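Side-chain contacts in nucleoside phosphorylase, putative (PDB 3BJE), which acts as a homodimeric uridine phosphorylase, a nucleoside phosphorylase whose crystals hold uracil, ribose 1-phosphate and calcium: residues T89-G94 with E101-E106; E106-K111 with R121-D126; R193-R196 with G200-A203. All coordinates share one frame; numbering follows the deposited sequence.

Interaction 1 of 3, residues T89-G94 with E101-E106; sequences TVISTG and EIVLNE
Val103 lays its two methyl branches against the first segment, CG1 meeting Ile91 in the strand and CG2 meeting Thr93 in the turn just after it. The first contact is methyl to methyl, Val103 CG1 to Ile91 CG2 at 4.2 Å; the second, Val103 CG2 to Thr93 CG2, is about as loose at 4.3 Å. The Val103 and Ile91 side chains pass flank to flank, pointing opposite ways. At chi1 175° Val103 turns CG1 away from its own backbone N and toward Ile91, while CG2 is left to face Thr93. Thr93 presents its methyl to the helix and sends its hydroxyl elsewhere: OG1 closes onto the carbonyl of the next residue, Gly94 O, at 2.8 Å, in the carbonyl plane and on a lone pair, with a weak second bond to Val49 O of strand 45-49. On the helix, Glu101 O is gripped twice by Asn105, from opposite faces of the carbonyl plane: by the backbone N at 3.2 Å and by ND2 at 2.8 Å, the latter nearly straight at 168°. Thr93 O accepts from Asn99 ND2, which links this turn to a calcium-site residue. The contact packs helix 97-112 of the phosphorylase fold on strand 86-92, with Phe48 of the parallel strand 45-49 touching both Val103 and Thr93 and helix 295-305 meeting Glu101 and Leu104; at the dimer interface Glu101 OE1 accepts from the backbone N of Phe250 and Tyr251 of the second subunit, Phe250 being a residue of the ribose 1-phosphate and uracil pockets.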
# COMPACT_ATOMS: atom_id res chain seq x y z
N THR A 89 12.19 -3.64 18.79
CA THR A 89 10.97 -2.88 18.49
C THR A 89 10.14 -3.68 17.47
O THR A 89 10.68 -4.18 16.50
CB THR A 89 11.28 -1.49 17.87
OG1 THR A 89 12.04 -0.72 18.80
CG2 THR A 89 10.00 -0.71 17.51
N VAL A 90 8.84 -3.82 17.74
CA VAL A 90 7.91 -4.40 16.74
C VAL A 90 7.10 -3.23 16.18
O VAL A 90 6.65 -2.38 16.95
CB VAL A 90 7.00 -5.53 17.31
CG1 VAL A 90 6.22 -5.08 18.54
CG2 VAL A 90 6.06 -6.08 16.21
N ILE A 91 6.99 -3.19 14.85
CA ILE A 91 6.27 -2.15 14.12
C ILE A 91 5.30 -2.80 13.14
O ILE A 91 5.72 -3.69 12.36
CB ILE A 91 7.22 -1.24 13.30
CG1 ILE A 91 8.18 -0.51 14.23
CG2 ILE A 91 6.42 -0.26 12.44
CD1 ILE A 91 9.27 0.29 13.50
N SER A 92 4.04 -2.38 13.16
CA SER A 92 3.14 -2.72 12.09
C SER A 92 3.23 -1.69 10.97
O SER A 92 3.23 -0.49 11.23
CB SER A 92 1.68 -2.85 12.55
OG SER A 92 1.15 -1.64 13.08
N THR A 93 3.30 -2.19 9.75
CA THR A 93 3.46 -1.34 8.59
C THR A 93 2.18 -1.14 7.81
O THR A 93 2.11 -0.25 6.98
CB THR A 93 4.50 -1.95 7.65
OG1 THR A 93 4.03 -3.21 7.17
CG2 THR A 93 5.85 -2.17 8.36
N GLY A 94 1.18 -1.97 8.07
CA GLY A 94 0.04 -2.07 7.17
C GLY A 94 0.49 -2.78 5.90
O GLY A 94 1.60 -3.28 5.82
N GLU A 101 7.93 1.70 2.11
CA GLU A 101 8.71 2.87 1.69
C GLU A 101 8.54 3.98 2.74
O GLU A 101 9.50 4.62 3.15
CB GLU A 101 8.27 3.31 0.29
CG GLU A 101 9.18 4.38 -0.36
CD GLU A 101 8.65 5.82 -0.33
OE1 GLU A 101 7.68 6.10 0.44
OE2 GLU A 101 9.21 6.67 -1.06
N ILE A 102 7.30 4.18 3.19
CA ILE A 102 7.05 5.16 4.24
C ILE A 102 7.83 4.84 5.51
O ILE A 102 8.57 5.66 6.05
CB ILE A 102 5.55 5.23 4.54
CG1 ILE A 102 4.82 5.93 3.39
CG2 ILE A 102 5.30 5.99 5.87
CD1 ILE A 102 3.31 5.82 3.45
N VAL A 103 7.63 3.64 6.02
CA VAL A 103 8.20 3.30 7.32
C VAL A 103 9.73 3.25 7.29
O VAL A 103 10.39 3.69 8.26
CB VAL A 103 7.59 1.97 7.82
CG1 VAL A 103 8.26 1.51 9.12
CG2 VAL A 103 6.09 2.16 8.07
N LEU A 104 10.33 2.69 6.23
CA LEU A 104 11.79 2.67 6.15
C LEU A 104 12.41 4.08 6.03
O LEU A 104 13.48 4.32 6.61
CB LEU A 104 12.31 1.77 5.04
CG LEU A 104 12.31 0.27 5.36
CD1 LEU A 104 12.76 -0.48 4.10
CD2 LEU A 104 13.18 -0.09 6.55
N ASN A 105 11.78 4.99 5.30
CA ASN A 105 12.26 6.38 5.26
C ASN A 105 12.24 7.01 6.65
O ASN A 105 13.19 7.70 7.04
CB ASN A 105 11.40 7.22 4.31
CG ASN A 105 11.94 7.22 2.90
OD1 ASN A 105 12.74 8.10 2.56
ND2 ASN A 105 11.54 6.25 2.09
N GLU A 106 11.18 6.73 7.40
CA GLU A 106 11.03 7.31 8.72
C GLU A 106 11.99 6.68 9.73
O GLU A 106 12.59 7.41 10.53
CB GLU A 106 9.56 7.31 9.14
CG GLU A 106 8.74 8.17 8.19
CD GLU A 106 7.28 8.30 8.54
OE1 GLU A 106 6.83 7.73 9.55
OE2 GLU A 106 6.56 8.99 7.79

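Interaction 2 of 3, residues E106-K111 with R121-D126; sequences EIHALK and RHRKGD
Arg121 reaches back to the C-terminal turn of helix 97-112 and gives its NE to Lys111 O at 3.0 Å, a bent bond (135°) in which the oxygen sits at the guanidinium edge, 18° out of its plane. The chain runs extended from CG to NE, which carries the head group this far, and CD also comes within 3.4 Å of Lys111 O. One water doubles the attachment: it accepts from Arg121 NH2 at 2.9 Å and donates to Leu110 O at 2.9 Å, so the guanidinium holds two successive carbonyls of the helix, one directly and one through solvent. The second meeting is looser: Arg123 NH2 approaches His108 CE1 at 4.0 Å, the guanidinium and imidazole planes standing almost perpendicular (84°). Each of these groups is fixed from outside. Arg123 NH2 forms a salt bridge with Glu112 and a hydrogen bond to Leu305 O. The His108 ring meets that of Trp120, and its NE2 accepts from the backbone N of Arg260 of the second subunit, so the proton is probably on ND1, toward Tyr307 OH. Behind Arg123, its backbone N bonds Asp126 OD2 at 2.9 Å, nearly straight, from above the carboxylate plane; with Asp126 N to Arg123 O at 3.1 Å this pins the type II turn through Gly125. Asp126 also makes a salt bridge with Arg260 of the second subunit. Thus the loop that follows strand 119-120 is tied to the C-terminal turns of helix 97-112 at the dimer interface, while Ile107 of that helix packs on strand 45-49.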
# COMPACT_ATOMS: atom_id res chain seq x y z
N GLU A 106 11.18 6.73 7.40
CA GLU A 106 11.03 7.31 8.72
C GLU A 106 11.99 6.68 9.73
O GLU A 106 12.59 7.41 10.53
CB GLU A 106 9.56 7.31 9.14
CG GLU A 106 8.74 8.17 8.19
CD GLU A 106 7.28 8.30 8.54
OE1 GLU A 106 6.83 7.73 9.55
OE2 GLU A 106 6.56 8.99 7.79
N ILE A 107 12.19 5.36 9.65
CA ILE A 107 13.24 4.70 10.46
C ILE A 107 14.62 5.30 10.13
O ILE A 107 15.44 5.56 11.03
CB ILE A 107 13.23 3.17 10.25
CG1 ILE A 107 12.00 2.54 10.93
CG2 ILE A 107 14.55 2.53 10.76
CD1 ILE A 107 11.72 1.10 10.45
N HIS A 108 14.90 5.48 8.84
CA HIS A 108 16.16 6.12 8.41
C HIS A 108 16.38 7.47 9.06
O HIS A 108 17.46 7.70 9.62
CB HIS A 108 16.22 6.21 6.88
CG HIS A 108 17.49 6.78 6.36
ND1 HIS A 108 18.72 6.36 6.80
CD2 HIS A 108 17.73 7.74 5.43
CE1 HIS A 108 19.67 7.05 6.17
NE2 HIS A 108 19.09 7.89 5.34
N ALA A 109 15.35 8.32 9.04
CA ALA A 109 15.43 9.62 9.70
C ALA A 109 15.58 9.49 11.22
O ALA A 109 16.39 10.19 11.84
CB ALA A 109 14.20 10.48 9.32
N LEU A 110 14.81 8.60 11.84
CA LEU A 110 14.94 8.42 13.29
C LEU A 110 16.34 7.96 13.72
O LEU A 110 16.84 8.38 14.78
CB LEU A 110 13.87 7.48 13.81
CG LEU A 110 12.45 8.03 13.75
CD1 LEU A 110 11.46 6.93 14.10
CD2 LEU A 110 12.26 9.20 14.69
N LYS A 111 16.97 7.12 12.91
CA LYS A 111 18.29 6.60 13.25
C LYS A 111 19.43 7.51 12.85
O LYS A 111 20.46 7.55 13.52
CB LYS A 111 18.47 5.22 12.67
CG LYS A 111 17.67 4.18 13.44
CD LYS A 111 18.33 3.83 14.79
CE LYS A 111 17.37 3.07 15.70
NZ LYS A 111 17.96 2.78 17.04
N ARG A 121 23.82 12.13 10.41
CA ARG A 121 25.00 11.54 11.01
C ARG A 121 26.00 11.15 9.95
O ARG A 121 25.62 10.77 8.84
CB ARG A 121 24.59 10.31 11.82
CG ARG A 121 23.67 10.62 13.01
CD ARG A 121 23.32 9.37 13.81
NE ARG A 121 22.26 9.67 14.77
CZ ARG A 121 22.44 10.34 15.90
NH1 ARG A 121 23.64 10.77 16.27
NH2 ARG A 121 21.39 10.59 16.69
N HIS A 122 27.29 11.22 10.28
CA HIS A 122 28.33 10.82 9.36
C HIS A 122 28.37 9.32 9.26
O HIS A 122 28.04 8.61 10.22
CB HIS A 122 29.72 11.27 9.81
CG HIS A 122 29.84 12.74 10.08
ND1 HIS A 122 29.59 13.69 9.12
CD2 HIS A 122 30.18 13.41 11.20
CE1 HIS A 122 29.78 14.89 9.64
NE2 HIS A 122 30.14 14.75 10.90
N ARG A 123 28.83 8.84 8.11
CA ARG A 123 29.18 7.44 7.92
C ARG A 123 30.63 7.37 7.46
O ARG A 123 31.15 8.32 6.87
CB ARG A 123 28.30 6.82 6.86
CG ARG A 123 26.86 6.64 7.26
CD ARG A 123 26.17 5.94 6.15
NE ARG A 123 24.78 5.62 6.41
CZ ARG A 123 24.08 4.79 5.64
NH1 ARG A 123 24.67 4.17 4.62
NH2 ARG A 123 22.82 4.53 5.92
N LYS A 124 31.27 6.25 7.73
CA LYS A 124 32.66 6.05 7.32
C LYS A 124 32.77 6.20 5.81
O LYS A 124 31.96 5.67 5.06
CB LYS A 124 33.18 4.69 7.78
CG LYS A 124 33.39 4.62 9.29
CD LYS A 124 34.31 3.48 9.70
CE LYS A 124 34.58 3.51 11.21
NZ LYS A 124 35.57 2.48 11.63
N GLY A 125 33.77 6.96 5.37
CA GLY A 125 33.97 7.22 3.94
C GLY A 125 33.36 8.52 3.43
O GLY A 125 33.66 8.94 2.32
N ASP A 126 32.50 9.17 4.22
CA ASP A 126 32.01 10.50 3.85
C ASP A 126 33.18 11.44 3.62
O ASP A 126 34.09 11.52 4.45
CB ASP A 126 31.11 11.08 4.94
CG ASP A 126 29.76 10.41 5.00
OD1 ASP A 126 29.45 9.59 4.12
OD2 ASP A 126 29.01 10.70 5.95
O HOH W 1 19.04 10.20 14.96

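Interaction 3 of 3, residues R193-R196 with G200-A203; sequences RIVR and GLRA
Arg202 NE donates to a water at 2.7 Å, and the same water donates to Arg196 O at 3.1 Å, bridging the end of helix 186-198 to the short 3-10 turn 200-203 that follows it. In the nucleoside phosphorylase fold this is a helix C-terminus succeeded, after the single residue Thr199, by a 3-10 turn that leads on to strand 207-210. The water lies in the plane of the Arg202 guanidinium, at its edge. Arg196 O is approached by carbon as well, Arg202 CB lying 3.1 Å from it. A chi1 of 70° tucks Arg202 CG over its own backbone, and a further bend at chi3 folds the chain back toward the helix end, where NH2 bonds Glu197 O. Bends at chi2 and chi3 lay the Arg196 guanidinium with one face toward Arg202 O, NH1 being 3.0 Å from that oxygen but poorly angled for a hydrogen bond. Arg196 NH1 instead bonds Ile204 O, so the head group is held just beyond the turn, while Thr199 OG1 bonds both Val195 O and Leu201 N. On the buried side Val195 and Leu201 pack, with Phe279 touching Val195 and Tyr176 of the second subunit touching Leu201. Closest there is Val195 CG1, 3.5 Å from Leu201 CD1 and 3.8 Å from Leu201 CB.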
# COMPACT_ATOMS: atom_id res chain seq x y z
N ARG A 193 16.16 -12.57 -15.71
CA ARG A 193 16.12 -13.12 -17.06
C ARG A 193 15.07 -14.22 -17.16
O ARG A 193 14.26 -14.24 -18.08
CB ARG A 193 17.50 -13.67 -17.49
CG ARG A 193 17.52 -14.27 -18.89
CD ARG A 193 18.85 -14.93 -19.20
NE ARG A 193 19.00 -16.25 -18.58
CZ ARG A 193 18.60 -17.40 -19.12
NH1 ARG A 193 17.96 -17.43 -20.28
NH2 ARG A 193 18.82 -18.54 -18.47
N ILE A 194 15.09 -15.16 -16.21
CA ILE A 194 14.16 -16.27 -16.24
C ILE A 194 12.73 -15.79 -16.08
O ILE A 194 11.84 -16.18 -16.83
CB ILE A 194 14.53 -17.33 -15.17
CG1 ILE A 194 15.84 -18.03 -15.53
CG2 ILE A 194 13.43 -18.38 -15.00
CD1 ILE A 194 15.75 -18.96 -16.74
N VAL A 195 12.49 -14.91 -15.12
CA VAL A 195 11.14 -14.39 -14.90
C VAL A 195 10.63 -13.62 -16.13
O VAL A 195 9.47 -13.78 -16.54
CB VAL A 195 11.07 -13.48 -13.64
CG1 VAL A 195 9.69 -12.82 -13.53
CG2 VAL A 195 11.35 -14.30 -12.38
N ARG A 196 11.47 -12.78 -16.73
CA ARG A 196 11.07 -12.03 -17.92
C ARG A 196 10.82 -12.92 -19.15
O ARG A 196 9.97 -12.59 -19.98
CB ARG A 196 12.14 -10.98 -18.25
CG ARG A 196 12.21 -9.86 -17.22
CD ARG A 196 11.23 -8.76 -17.53
NE ARG A 196 11.59 -8.13 -18.80
CZ ARG A 196 10.89 -7.15 -19.37
NH1 ARG A 196 9.81 -6.67 -18.78
NH2 ARG A 196 11.29 -6.64 -20.53
N GLY A 200 4.43 -14.14 -17.72
CA GLY A 200 3.75 -12.93 -18.16
C GLY A 200 4.29 -11.64 -17.59
O GLY A 200 3.91 -10.56 -18.03
N LEU A 201 5.19 -11.75 -16.60
CA LEU A 201 5.93 -10.56 -16.14
C LEU A 201 6.88 -10.03 -17.22
O LEU A 201 7.49 -8.99 -17.03
CB LEU A 201 6.68 -10.84 -14.84
CG LEU A 201 5.72 -11.15 -13.67
CD1 LEU A 201 6.46 -11.84 -12.53
CD2 LEU A 201 4.98 -9.90 -13.14
N ARG A 202 6.97 -10.70 -18.37
CA ARG A 202 7.57 -10.10 -19.55
C ARG A 202 7.00 -8.70 -19.84
O ARG A 202 7.63 -7.91 -20.51
CB ARG A 202 7.45 -11.03 -20.77
CG ARG A 202 6.03 -11.17 -21.31
CD ARG A 202 5.98 -12.06 -22.55
NE ARG A 202 6.56 -13.38 -22.30
CZ ARG A 202 5.93 -14.40 -21.73
NH1 ARG A 202 4.65 -14.29 -21.36
NH2 ARG A 202 6.59 -15.54 -21.52
N ALA A 203 5.79 -8.43 -19.36
CA ALA A 203 5.11 -7.15 -19.60
C ALA A 203 5.46 -6.06 -18.58
O ALA A 203 5.04 -4.92 -18.73
CB ALA A 203 3.60 -7.37 -19.61
O HOH W 2 9.23 -13.41 -22.86

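Overall arrangement
Interactions 1 and 2 follow one another along helix 97-112 and share Glu106. They lie about 17 Å apart between centres, yet they touch directly where Ile91 CD1 meets Ile107 CD1 at 4.0 Å. Interaction 1 lies nearer the active site: the Thr93 side chain is about 6 Å from bound ribose 1-phosphate and about 8 Å from calcium. Interaction 2, away from the known sites, carries the same helix outward to the loop 121-126. Interaction 3 stands apart, about 30 Å from interaction 1 and about 36 Å from interaction 2 between centres, and it too lies away from the pockets. Interactions 1 and 2 both lie against the second subunit, which interaction 3 touches at Leu201.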